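Local coordinates for protein protease (Penicillium cyclopium, PDB 5Z6O) that cleaves peptide bonds as a calcium-binding serine protease of the subtilisin (proteinase K) family, probably acting on casein, gelatin and type IV collagen, at residues Gly35-Thr43 and Arg125-Ser136; Phe199-Pro208 and Ala267-Leu276. One frame throughout, in Å; residues are numbered along the deposited sequence.

Both interactions reach the same seven-stranded parallel sheet, on opposite sides of the chain's centre; their centres lie 23 Å apart, their nearest atoms about 9 Å. Interaction 1 pairs two inner strands and runs to the active site: by close similarity D42, H73 and S228 form the subtilisin catalytic triad. The D42 side chain is about 4 Å from that of H73, and the S136 side chain about 4 Å from that of S228; D42 and S136 line the phenylmethanesulfonic acid pocket. Interaction 2 joins an edge strand, 205-208, to 267-276 and carries the calcium ligand D204. Its side chains are more remote: V203 about 11 Å from the inhibitor, A207 about 11 Å from the S228 side chain.

Interaction 1: Gly35-Thr43 and Arg125-Ser136; sequences GIVIYGVDT and RGATGKSVMNMS. With PMS (phenylmethanesulfonic acid), chain C.
Parallel pairing of strands 37-42 and 131-135 buries this contact at the heart of the subtilisin sheet. V132 N bonds to V37 O (2.9 Å), Y39 N to V132 O (2.7 Å), N134 N to Y39 O (2.9 Å) and V41 N to N134 O (3.1 Å). Valines and isoleucines suit such extended backbone. At I36, just before the first strand, chi1 -54° sets CG1 beside the backbone N and leaves CG2 anti to it, 3.6 Å from K130 O and near V132 CG2. An alanine here is likely to uncover K130 O and open a gap beside V132. I38 and V132 share one face; on the other, with Y39, V41 CG2 meets M133 CG at 3.6 Å. The Y39 side chain slides past R125 in the opposite direction, its hydroxyl nearest NE, the ring and guanidinium planes 84° apart. D121 is hydrogen-bonded to the Y39 hydroxyl and salt-bridged to R125 NE, while E57 pairs with NH2. At the catalytic end a water donates to D42 OD2 (2.9 Å) and S136 O (3.1 Å), tying the strand ends beside the inhibitor. Strand 93-98 bonds to the far edge of 37-42; helix 227-245 covers I36 and V132, helix 108-124 Y39 and M133.

Interaction 2: Phe199-Pro208 and Ala267-Leu276; sequences FGSVVDLYAP and APKGTTTKLL. With CA (calcium ion), chain B.
One of the two outermost strands of the parallel sheet, 205-208, and the loop before it, which ends at the calcium ligand D204, pack here against the segment 267-276. A single backbone bridge, Y206 with L275, joins the two: Y206 N donates to K274 O (2.9 Å), and L276 N to Y206 O (3.0 Å). Nearby, L205 CD1 rests on L276 CB at 3.9 Å, an apolar pair suited to this buried edge.

The Y206 ring runs along the bridged segment with its edge to two carbonyls, T272 O and K274 O, both in the ring plane. T272 O is buried and has no hydrogen-bond partner in the model; the ring edge lies against it, CE1 at 3.2 Å, perhaps a weakly favourable C-H contact. The hydroxyl passes P268 CD and T271 CG2 and is hydrogen-bonded to S193 OG.

At the other end P268 CB sits over one face of the F199 ring in a CH-pi contact, 4.1 Å from the centroid. The ring gets there with CG lodged between the backbone N and the carbonyl carbon (chi1 50°). T271 divides its branches: OG1 accepts from G200 N (2.8 Å, N-H...O 152°), while CG2 turns to the tyrosine. G200 suits its place because its backbone angles would push a side chain into the carbonyl O of F199. One water ties G200 O, V203 O and T272 N together across the seam.

D204 turns away from this seam and grips calcium with both oxygens, OD1 at 2.6 Å and OD2 at 2.4 Å. V181 O and five waters complete the site, two of those waters donating to V202 O, while T183 N bonds to OD2. Strand 182-187 flanks 205-208 in the sheet, helix 249-259 covers L205 and L276, and helix 11-16 packs on P208 and L275.

Interaction 1: Gly35-Thr43 and Arg125-Ser136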
loop_
_atom_site.group_PDB
_atom_site.type_symbol
_atom_site.label_atom_id
_atom_site.label_comp_id
_atom_site.label_asym_id
_atom_site.label_seq_id
_atom_site.Cartn_x
_atom_site.Cartn_y
_atom_site.Cartn_z
ATOM N N GLY A 35 3.641 -15.285 -5.827
ATOM C CA GLY A 35 4.770 -15.055 -6.694
ATOM C C GLY A 35 5.142 -13.609 -6.896
ATOM O O GLY A 35 6.124 -13.327 -7.603
ATOM N N ILE A 36 4.398 -12.678 -6.309
ATOM C CA ILE A 36 4.722 -11.253 -6.394
ATOM C C ILE A 36 5.414 -10.819 -5.109
ATOM O O ILE A 36 4.976 -11.180 -4.018
ATOM C CB ILE A 36 3.461 -10.408 -6.617
ATOM C CG1 ILE A 36 2.692 -10.922 -7.826
ATOM C CG2 ILE A 36 3.870 -8.933 -6.831
ATOM C CD1 ILE A 36 3.524 -10.875 -9.134
ATOM N N VAL A 37 6.467 -10.001 -5.230
ATOM C CA VAL A 37 7.205 -9.480 -4.079
ATOM C C VAL A 37 6.715 -8.069 -3.787
ATOM O O VAL A 37 6.626 -7.232 -4.702
ATOM C CB VAL A 37 8.717 -9.479 -4.355
ATOM C CG1 VAL A 37 9.465 -8.891 -3.160
ATOM C CG2 VAL A 37 9.177 -10.907 -4.671
ATOM N N ILE A 38 6.396 -7.801 -2.527
ATOM C CA ILE A 38 5.992 -6.477 -2.067
ATOM C C ILE A 38 7.064 -5.954 -1.122
ATOM O O ILE A 38 7.307 -6.547 -0.063
ATOM C CB ILE A 38 4.639 -6.515 -1.349
ATOM C CG1 ILE A 38 3.527 -6.987 -2.297
ATOM C CG2 ILE A 38 4.305 -5.121 -0.854
ATOM C CD1 ILE A 38 2.200 -7.358 -1.561
ATOM N N TYR A 39 7.648 -4.803 -1.451
ATOM C CA TYR A 39 8.603 -4.168 -0.549
ATOM C C TYR A 39 7.876 -3.164 0.333
ATOM O O TYR A 39 7.299 -2.203 -0.173
ATOM C CB TYR A 39 9.694 -3.448 -1.343
ATOM C CG TYR A 39 10.524 -4.399 -2.164
ATOM C CD1 TYR A 39 11.638 -5.037 -1.599
ATOM C CD2 TYR A 39 10.208 -4.648 -3.511
ATOM C CE1 TYR A 39 12.415 -5.903 -2.332
ATOM C CE2 TYR A 39 10.978 -5.544 -4.259
ATOM C CZ TYR A 39 12.082 -6.153 -3.654
ATOM O OH TYR A 39 12.843 -7.014 -4.394
ATOM N N GLY A 40 7.946 -3.362 1.643
ATOM C CA GLY A 40 7.352 -2.445 2.601
ATOM C C GLY A 40 8.398 -1.473 3.091
ATOM O O GLY A 40 9.308 -1.856 3.830
ATOM N N VAL A 41 8.315 -0.217 2.654
ATOM C CA VAL A 41 9.331 0.788 2.963
ATOM C C VAL A 41 8.786 1.628 4.112
ATOM O O VAL A 41 7.955 2.527 3.903
ATOM C CB VAL A 41 9.646 1.646 1.727
ATOM C CG1 VAL A 41 10.673 2.714 2.050
ATOM C CG2 VAL A 41 10.139 0.770 0.556
ATOM N N ASP A 42 9.218 1.340 5.343
ATOM C CA ASP A 42 8.486 1.822 6.510
ATOM C C ASP A 42 9.341 1.656 7.765
ATOM O O ASP A 42 10.575 1.699 7.676
ATOM C CB ASP A 42 7.157 1.057 6.612
ATOM C CG ASP A 42 6.059 1.850 7.253
ATOM O OD1 ASP A 42 6.250 2.308 8.403
ATOM O OD2 ASP A 42 4.988 1.982 6.612
ATOM N N THR A 43 8.705 1.449 8.925
ATOM C CA THR A 43 9.425 1.273 10.182
ATOM C C THR A 43 9.969 -0.144 10.412
ATOM O O THR A 43 10.454 -0.427 11.520
ATOM C CB THR A 43 8.534 1.656 11.359
ATOM O OG1 THR A 43 7.420 0.761 11.473
ATOM C CG2 THR A 43 8.006 3.071 11.211
ATOM N N ARG A 125 16.439 -10.684 -7.992
ATOM C CA ARG A 125 15.411 -11.725 -7.914
ATOM C C ARG A 125 14.778 -12.059 -9.258
ATOM O O ARG A 125 13.970 -12.989 -9.324
ATOM C CB ARG A 125 14.268 -11.309 -6.984
ATOM C CG ARG A 125 14.558 -11.310 -5.524
ATOM C CD ARG A 125 13.280 -10.931 -4.771
ATOM N NE ARG A 125 13.622 -10.604 -3.407
ATOM C CZ ARG A 125 13.280 -11.337 -2.364
ATOM N NH1 ARG A 125 12.540 -12.422 -2.546
ATOM N NH2 ARG A 125 13.664 -10.975 -1.150
ATOM N N GLY A 126 15.083 -11.303 -10.302
ATOM C CA GLY A 126 14.370 -11.398 -11.554
ATOM C C GLY A 126 12.928 -10.949 -11.481
ATOM O O GLY A 126 12.099 -11.459 -12.237
ATOM N N ALA A 127 12.599 -10.012 -10.584
ATOM C CA ALA A 127 11.213 -9.575 -10.371
ATOM C C ALA A 127 10.880 -8.279 -11.109
ATOM O O ALA A 127 9.823 -7.674 -10.862
ATOM C CB ALA A 127 10.933 -9.421 -8.872
ATOM N N THR A 128 11.743 -7.844 -12.017
ATOM C CA THR A 128 11.465 -6.639 -12.784
ATOM C C THR A 128 10.154 -6.775 -13.544
ATOM O O THR A 128 9.935 -7.760 -14.249
ATOM C CB THR A 128 12.611 -6.373 -13.753
ATOM O OG1 THR A 128 13.819 -6.214 -13.002
ATOM C CG2 THR A 128 12.340 -5.117 -14.573
ATOM N N GLY A 129 9.278 -5.771 -13.390
ATOM C CA GLY A 129 7.967 -5.768 -13.986
ATOM C C GLY A 129 6.913 -6.498 -13.198
ATOM O O GLY A 129 5.733 -6.395 -13.543
ATOM N N LYS A 130 7.283 -7.212 -12.142
ATOM C CA LYS A 130 6.299 -7.907 -11.319
ATOM C C LYS A 130 6.672 -7.780 -9.851
ATOM O O LYS A 130 6.704 -8.741 -9.081
ATOM C CB LYS A 130 6.144 -9.356 -11.777
ATOM C CG LYS A 130 7.413 -10.079 -12.116
ATOM C CD LYS A 130 7.051 -11.474 -12.669
ATOM C CE LYS A 130 8.101 -12.530 -12.338
ATOM N NZ LYS A 130 9.272 -12.478 -13.258
ATOM N N SER A 131 6.947 -6.544 -9.430
ATOM C CA SER A 131 7.347 -6.203 -8.066
ATOM C C SER A 131 6.522 -5.002 -7.643
ATOM O O SER A 131 6.155 -4.187 -8.496
ATOM C CB SER A 131 8.838 -5.785 -7.922
ATOM O OG SER A 131 9.750 -6.810 -8.220
ATOM N N VAL A 132 6.313 -4.852 -6.315
ATOM C CA VAL A 132 5.477 -3.781 -5.772
ATOM C C VAL A 132 6.216 -3.140 -4.613
ATOM O O VAL A 132 6.890 -3.827 -3.837
ATOM C CB VAL A 132 4.103 -4.352 -5.317
ATOM C CG1 VAL A 132 3.327 -3.321 -4.483
ATOM C CG2 VAL A 132 3.319 -4.793 -6.541
ATOM N N MET A 133 6.149 -1.818 -4.531
ATOM C CA MET A 133 6.710 -1.113 -3.397
ATOM C C MET A 133 5.625 -0.268 -2.771
ATOM O O MET A 133 4.909 0.442 -3.478
ATOM C CB MET A 133 7.891 -0.234 -3.834
ATOM C CG MET A 133 8.502 0.549 -2.674
ATOM S SD MET A 133 9.888 1.624 -3.154
ATOM C CE MET A 133 11.170 0.425 -3.476
ATOM N N ASN A 134 5.520 -0.323 -1.451
ATOM C CA ASN A 134 4.556 0.506 -0.740
ATOM C C ASN A 134 5.296 1.552 0.093
ATOM O O ASN A 134 6.162 1.207 0.907
ATOM C CB ASN A 134 3.662 -0.319 0.167
ATOM C CG ASN A 134 2.578 0.544 0.808
ATOM O OD1 ASN A 134 1.611 0.946 0.140
ATOM N ND2 ASN A 134 2.750 0.868 2.074
ATOM N N MET A 135 4.890 2.819 -0.032
ATOM C CA MET A 135 5.526 3.903 0.732
ATOM C C MET A 135 4.427 4.641 1.478
ATOM O O MET A 135 3.772 5.502 0.906
ATOM C CB MET A 135 6.316 4.877 -0.144
ATOM C CG MET A 135 7.646 4.251 -0.573
ATOM S SD MET A 135 8.745 5.509 -1.377
ATOM C CE MET A 135 9.095 6.641 -0.053
ATOM N N SER A 136 4.215 4.289 2.729
ATOM C CA SER A 136 3.216 4.971 3.550
ATOM C C SER A 136 3.880 6.026 4.401
ATOM O O SER A 136 3.844 5.961 5.609
ATOM C CB SER A 136 2.471 3.963 4.425
ATOM O OG SER A 136 1.562 3.178 3.654
HETATM C C PMS C . 1.989 8.180 8.215
HETATM S S PMS C . 0.475 7.189 8.072
HETATM C C1 PMS C . 2.100 9.180 7.054
HETATM C C2 PMS C . 1.646 8.881 5.774
HETATM C C3 PMS C . 1.773 9.811 4.752
HETATM C C4 PMS C . 2.348 11.049 4.995
HETATM C C5 PMS C . 2.804 11.344 6.271
HETATM C C6 PMS C . 2.667 10.423 7.296
HETATM O O2S PMS C . 0.065 6.595 9.387
HETATM O O1S PMS C . -0.710 8.030 7.706
HETATM O O HOH W 1 7.805 -11.287 -8.351
HETATM O O HOH W 2 5.291 2.042 3.910
HETATM O O HOH W 3 2.880 3.778 7.623
#

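Interaction 2: Phe199-Pro208 and Ala267-Leu276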
loop_
_atom_site.group_PDB
_atom_site.type_symbol
_atom_site.label_atom_id
_atom_site.label_comp_id
_atom_site.label_asym_id
_atom_site.label_seq_id
_atom_site.Cartn_x
_atom_site.Cartn_y
_atom_site.Cartn_z
ATOM N N PHE A 199 -5.503 15.732 -1.159
ATOM C CA PHE A 199 -6.390 15.615 -2.317
ATOM C C PHE A 199 -5.726 16.303 -3.501
ATOM O O PHE A 199 -4.535 16.641 -3.468
ATOM C CB PHE A 199 -7.772 16.239 -2.028
ATOM C CG PHE A 199 -7.678 17.625 -1.458
ATOM C CD1 PHE A 199 -7.482 18.733 -2.297
ATOM C CD2 PHE A 199 -7.729 17.818 -0.081
ATOM C CE1 PHE A 199 -7.357 20.007 -1.757
ATOM C CE2 PHE A 199 -7.614 19.087 0.455
ATOM C CZ PHE A 199 -7.421 20.175 -0.381
ATOM N N GLY A 200 -6.498 16.506 -4.559
ATOM C CA GLY A 200 -6.026 17.241 -5.715
ATOM C C GLY A 200 -5.804 16.334 -6.901
ATOM O O GLY A 200 -6.026 15.124 -6.858
ATOM N N SER A 201 -5.303 16.950 -7.964
ATOM C CA SER A 201 -5.246 16.269 -9.239
ATOM C C SER A 201 -4.160 15.198 -9.283
ATOM O O SER A 201 -4.175 14.370 -10.193
ATOM C CB SER A 201 -5.027 17.288 -10.356
ATOM O OG SER A 201 -3.744 17.878 -10.233
ATOM N N VAL A 202 -3.199 15.203 -8.360
ATOM C CA VAL A 202 -2.199 14.136 -8.416
ATOM C C VAL A 202 -2.708 12.841 -7.804
ATOM O O VAL A 202 -2.056 11.811 -7.960
ATOM C CB VAL A 202 -0.870 14.468 -7.708
ATOM C CG1 VAL A 202 -0.218 15.637 -8.370
ATOM C CG2 VAL A 202 -1.063 14.732 -6.227
ATOM N N VAL A 203 -3.843 12.871 -7.102
ATOM C CA VAL A 203 -4.385 11.647 -6.518
ATOM C C VAL A 203 -4.937 10.754 -7.623
ATOM O O VAL A 203 -5.758 11.181 -8.442
ATOM C CB VAL A 203 -5.456 11.989 -5.472
ATOM C CG1 VAL A 203 -6.230 10.728 -5.041
ATOM C CG2 VAL A 203 -4.799 12.610 -4.262
ATOM N N ASP A 204 -4.507 9.494 -7.640
ATOM C CA ASP A 204 -4.973 8.568 -8.659
ATOM C C ASP A 204 -6.289 7.905 -8.257
ATOM O O ASP A 204 -7.154 7.657 -9.117
ATOM C CB ASP A 204 -3.899 7.499 -8.917
ATOM C CG ASP A 204 -2.657 8.097 -9.573
ATOM O OD1 ASP A 204 -2.771 8.471 -10.758
ATOM O OD2 ASP A 204 -1.625 8.293 -8.901
ATOM N N LEU A 205 -6.453 7.583 -6.970
ATOM C CA LEU A 205 -7.721 7.002 -6.496
ATOM C C LEU A 205 -7.738 6.988 -4.968
ATOM O O LEU A 205 -6.742 7.290 -4.308
ATOM C CB LEU A 205 -7.957 5.587 -7.044
ATOM C CG LEU A 205 -7.026 4.507 -6.540
ATOM C CD1 LEU A 205 -7.759 3.138 -6.587
ATOM C CD2 LEU A 205 -5.780 4.386 -7.433
ATOM N N TYR A 206 -8.897 6.630 -4.427
ATOM C CA TYR A 206 -9.142 6.424 -3.001
ATOM C C TYR A 206 -9.035 4.948 -2.663
ATOM O O TYR A 206 -9.346 4.083 -3.488
ATOM C CB TYR A 206 -10.564 6.886 -2.580
ATOM C CG TYR A 206 -10.681 8.394 -2.387
ATOM C CD1 TYR A 206 -10.810 9.267 -3.493
ATOM C CD2 TYR A 206 -10.636 8.944 -1.094
ATOM C CE1 TYR A 206 -10.884 10.668 -3.292
ATOM C CE2 TYR A 206 -10.723 10.329 -0.882
ATOM C CZ TYR A 206 -10.852 11.170 -1.972
ATOM O OH TYR A 206 -10.941 12.516 -1.699
ATOM N N ALA A 207 -8.672 4.679 -1.407
ATOM C CA ALA A 207 -8.776 3.337 -0.856
ATOM C C ALA A 207 -9.101 3.486 0.610
ATOM O O ALA A 207 -8.869 4.559 1.186
ATOM C CB ALA A 207 -7.469 2.548 -1.043
ATOM N N PRO A 208 -9.606 2.433 1.253
ATOM C CA PRO A 208 -10.032 2.541 2.655
ATOM C C PRO A 208 -8.885 2.984 3.540
ATOM O O PRO A 208 -7.793 2.407 3.500
ATOM C CB PRO A 208 -10.480 1.114 2.995
ATOM C CG PRO A 208 -11.049 0.618 1.701
ATOM C CD PRO A 208 -10.078 1.173 0.637
ATOM N N ALA A 267 -15.918 14.156 -2.425
ATOM C CA ALA A 267 -14.503 14.328 -2.712
ATOM C C ALA A 267 -14.206 15.805 -2.961
ATOM O O ALA A 267 -14.981 16.479 -3.627
ATOM C CB ALA A 267 -14.080 13.524 -3.943
ATOM N N PRO A 268 -13.101 16.321 -2.473
ATOM C CA PRO A 268 -12.750 17.722 -2.755
ATOM C C PRO A 268 -12.726 18.071 -4.246
ATOM O O PRO A 268 -12.527 17.215 -5.113
ATOM C CB PRO A 268 -11.362 17.857 -2.112
ATOM C CG PRO A 268 -11.381 16.874 -0.989
ATOM C CD PRO A 268 -12.181 15.687 -1.516
ATOM N N LYS A 269 -12.931 19.342 -4.586
ATOM C CA LYS A 269 -13.012 19.695 -6.004
ATOM C C LYS A 269 -11.666 19.489 -6.677
ATOM O O LYS A 269 -10.606 19.705 -6.072
ATOM C CB LYS A 269 -13.467 21.149 -6.191
ATOM C CG LYS A 269 -12.390 22.178 -5.898
ATOM C CD LYS A 269 -12.402 23.313 -6.932
ATOM C CE LYS A 269 -11.460 24.451 -6.528
ATOM N NZ LYS A 269 -11.842 25.072 -5.217
ATOM N N GLY A 270 -11.712 19.030 -7.921
ATOM C CA GLY A 270 -10.494 18.712 -8.627
ATOM C C GLY A 270 -9.896 17.369 -8.261
ATOM O O GLY A 270 -8.796 17.064 -8.732
ATOM N N THR A 271 -10.592 16.559 -7.448
ATOM C CA THR A 271 -10.111 15.250 -6.985
ATOM C C THR A 271 -11.006 14.146 -7.536
ATOM O O THR A 271 -12.236 14.289 -7.576
ATOM C CB THR A 271 -10.079 15.184 -5.444
ATOM O OG1 THR A 271 -9.312 16.280 -4.945
ATOM C CG2 THR A 271 -9.426 13.886 -4.938
ATOM N N THR A 272 -10.384 13.074 -8.017
ATOM C CA THR A 272 -11.126 11.903 -8.467
ATOM C C THR A 272 -12.036 11.377 -7.376
ATOM O O THR A 272 -11.771 11.540 -6.189
ATOM C CB THR A 272 -10.167 10.790 -8.899
ATOM O OG1 THR A 272 -10.934 9.711 -9.420
ATOM C CG2 THR A 272 -9.365 10.269 -7.707
ATOM N N THR A 273 -13.144 10.752 -7.781
ATOM C CA THR A 273 -14.005 10.087 -6.825
ATOM C C THR A 273 -13.951 8.572 -6.974
ATOM O O THR A 273 -14.824 7.889 -6.447
ATOM C CB THR A 273 -15.436 10.594 -6.961
ATOM O OG1 THR A 273 -15.929 10.247 -8.249
ATOM C CG2 THR A 273 -15.445 12.088 -6.874
ATOM N N LYS A 274 -12.908 8.050 -7.627
ATOM C CA LYS A 274 -12.749 6.615 -7.855
ATOM C C LYS A 274 -12.255 5.915 -6.601
ATOM O O LYS A 274 -11.400 6.434 -5.886
ATOM C CB LYS A 274 -11.762 6.351 -9.000
ATOM C CG LYS A 274 -12.480 6.479 -10.365
ATOM C CD LYS A 274 -11.603 6.130 -11.541
ATOM C CE LYS A 274 -12.449 5.970 -12.833
ATOM N NZ LYS A 274 -12.576 4.542 -13.332
ATOM N N LEU A 275 -12.838 4.757 -6.336
ATOM C CA LEU A 275 -12.536 3.944 -5.155
ATOM C C LEU A 275 -12.044 2.574 -5.607
ATOM O O LEU A 275 -12.682 1.942 -6.453
ATOM C CB LEU A 275 -13.792 3.771 -4.292
ATOM C CG LEU A 275 -13.582 2.810 -3.073
ATOM C CD1 LEU A 275 -12.509 3.335 -2.118
ATOM C CD2 LEU A 275 -14.917 2.678 -2.343
ATOM N N LEU A 276 -10.961 2.084 -4.988
ATOM C CA LEU A 276 -10.390 0.775 -5.308
ATOM C C LEU A 276 -11.454 -0.319 -5.362
ATOM O O LEU A 276 -12.236 -0.479 -4.429
ATOM C CB LEU A 276 -9.371 0.413 -4.226
ATOM C CG LEU A 276 -8.601 -0.927 -4.324
ATOM C CD1 LEU A 276 -7.837 -0.969 -5.663
ATOM C CD2 LEU A 276 -7.671 -1.044 -3.095
HETATM CA CA CA B . -0.213 9.024 -10.720
HETATM O O HOH W 4 -7.447 13.353 -8.499
HETATM O O HOH W 5 -1.397 10.942 -10.673
HETATM O O HOH W 6 0.491 10.341 -8.968
HETATM O O HOH W 7 0.226 7.225 -12.188
HETATM O O HOH W 8 1.954 10.280 -11.562
HETATM O O HOH W 9 -0.968 9.935 -12.821
#